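Local structure of putative oxidoreductase molybdopterin-binding subunit (Sulfolobus tokodaii, 4ZOH) at residues A[393-398]-A[589-594]. The protein probably serves as the molybdenum subunit of an aldehyde oxidase/xanthine dehydrogenase-family oxidoreductase, binding the pterin cytosine dinucleotide cofactor. Numbering follows the deposited sequence.
Sequences KKYYDE and VAVDDV
Y395 joins helix 385-401 to strand 583-593, laying its ring over V589 and bringing CE2 near V591. The bond from CA to CB of Y395 points toward the strand, and Y395 CB lies 4.1 Å from V589 CG1. CG comes closer to the same methyl, 3.9 Å from V589 CG1, and CD1 of Y395 lies 4.1 Å from it. The methyl therefore sits over one ring face, shifted from the middle toward the rim: V589 CG1 is 4.2 Å from the Y395 ring centroid and 23° off the ring normal, a CH-pi contact. Farther along the ring, on the same side of its plane, CE2 of Y395 lies 4.2 Å from V591 CG2, an oblique approach. The ring also stacks with Y654 of the adjacent strand 651-655. Its chi1 of -56° places CG opposite the carbonyl carbon, while V589 sets CG1 opposite its own N. The next helix residue, Y396, packs on L572, V406 and V408 of the same sheet. The arrangement is helix-on-sheet packing within the molybdopterin cofactor-binding domain: the helix packs against one face of the four-stranded mixed sheet through Y395, V589 and V591.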
# COMPACT_ATOMS: atom_id res chain seq x y z
N LYS A 393 -5.56 -13.28 52.52
CA LYS A 393 -6.59 -13.34 53.61
C LYS A 393 -6.98 -11.93 54.17
O LYS A 393 -8.15 -11.67 54.50
CB LYS A 393 -6.12 -14.25 54.76
CG LYS A 393 -7.30 -14.71 55.64
CD LYS A 393 -6.74 -15.57 56.75
CE LYS A 393 -7.78 -16.37 57.50
NZ LYS A 393 -7.02 -17.52 58.14
N LYS A 394 -5.97 -11.05 54.26
CA LYS A 394 -6.19 -9.69 54.77
C LYS A 394 -7.31 -9.00 53.95
O LYS A 394 -8.21 -8.44 54.56
CB LYS A 394 -4.86 -8.91 55.01
CG LYS A 394 -4.10 -8.32 53.81
CD LYS A 394 -2.63 -7.97 54.08
CE LYS A 394 -1.87 -9.04 54.87
NZ LYS A 394 -0.44 -9.24 54.44
N TYR A 395 -7.33 -9.16 52.60
CA TYR A 395 -8.43 -8.60 51.74
C TYR A 395 -9.73 -9.34 51.88
O TYR A 395 -10.80 -8.77 51.76
CB TYR A 395 -8.05 -8.55 50.25
CG TYR A 395 -6.77 -7.77 50.01
CD1 TYR A 395 -6.78 -6.35 49.87
CD2 TYR A 395 -5.54 -8.44 49.95
CE1 TYR A 395 -5.57 -5.66 49.68
CE2 TYR A 395 -4.35 -7.75 49.78
CZ TYR A 395 -4.38 -6.37 49.63
OH TYR A 395 -3.18 -5.76 49.44
N TYR A 396 -9.66 -10.65 52.15
CA TYR A 396 -10.87 -11.45 52.36
C TYR A 396 -11.59 -10.98 53.63
O TYR A 396 -12.82 -10.81 53.64
CB TYR A 396 -10.46 -12.93 52.56
CG TYR A 396 -11.63 -13.82 52.91
CD1 TYR A 396 -12.66 -14.05 51.99
CD2 TYR A 396 -11.71 -14.45 54.16
CE1 TYR A 396 -13.74 -14.88 52.29
CE2 TYR A 396 -12.81 -15.29 54.47
CZ TYR A 396 -13.79 -15.50 53.53
OH TYR A 396 -14.87 -16.29 53.83
N ASP A 397 -10.81 -10.83 54.69
CA ASP A 397 -11.30 -10.30 55.98
C ASP A 397 -11.93 -8.93 55.85
O ASP A 397 -13.06 -8.76 56.36
CB ASP A 397 -10.21 -10.34 57.06
CG ASP A 397 -9.84 -11.75 57.41
OD1 ASP A 397 -10.73 -12.62 57.27
OD2 ASP A 397 -8.69 -12.04 57.74
N GLU A 398 -11.24 -7.99 55.16
CA GLU A 398 -11.84 -6.67 54.88
C GLU A 398 -13.14 -6.82 54.10
O GLU A 398 -14.17 -6.25 54.51
CB GLU A 398 -10.89 -5.73 54.11
CG GLU A 398 -9.53 -5.41 54.78
CD GLU A 398 -8.70 -4.32 54.06
OE1 GLU A 398 -9.32 -3.42 53.43
OE2 GLU A 398 -7.42 -4.35 54.13
N VAL A 589 -10.60 -7.92 44.00
CA VAL A 589 -9.19 -7.87 44.29
C VAL A 589 -8.45 -9.05 43.62
O VAL A 589 -8.89 -10.16 43.76
CB VAL A 589 -8.97 -7.90 45.84
CG1 VAL A 589 -7.48 -7.98 46.21
CG2 VAL A 589 -9.66 -6.68 46.51
N ALA A 590 -7.30 -8.79 43.00
CA ALA A 590 -6.48 -9.86 42.40
C ALA A 590 -5.17 -9.79 43.09
O ALA A 590 -4.52 -8.71 43.17
CB ALA A 590 -6.26 -9.62 40.89
N VAL A 591 -4.72 -10.94 43.58
CA VAL A 591 -3.33 -11.00 44.04
C VAL A 591 -2.62 -12.03 43.20
O VAL A 591 -2.94 -13.20 43.33
CB VAL A 591 -3.24 -11.32 45.57
CG1 VAL A 591 -1.77 -11.41 45.97
CG2 VAL A 591 -3.93 -10.22 46.37
N ASP A 592 -1.62 -11.64 42.41
CA ASP A 592 -0.97 -12.59 41.48
C ASP A 592 0.51 -12.76 41.72
O ASP A 592 1.23 -11.82 42.12
CB ASP A 592 -1.15 -12.10 40.02
CG ASP A 592 -2.62 -12.10 39.54
OD1 ASP A 592 -3.44 -12.93 39.97
OD2 ASP A 592 -2.98 -11.21 38.73
N ASP A 593 1.03 -13.94 41.43
CA ASP A 593 2.48 -14.03 41.41
C ASP A 593 2.87 -14.49 40.01
O ASP A 593 2.67 -15.66 39.65
CB ASP A 593 3.03 -14.95 42.50
CG ASP A 593 4.57 -15.08 42.46
OD1 ASP A 593 5.22 -14.57 41.51
OD2 ASP A 593 5.17 -15.73 43.37
N VAL A 594 3.42 -13.57 39.23
CA VAL A 594 3.78 -13.85 37.84
C VAL A 594 5.26 -13.74 37.60
O VAL A 594 5.72 -13.46 36.46
CB VAL A 594 2.95 -13.00 36.81
CG1 VAL A 594 1.51 -13.50 36.75
CG2 VAL A 594 3.02 -11.48 37.08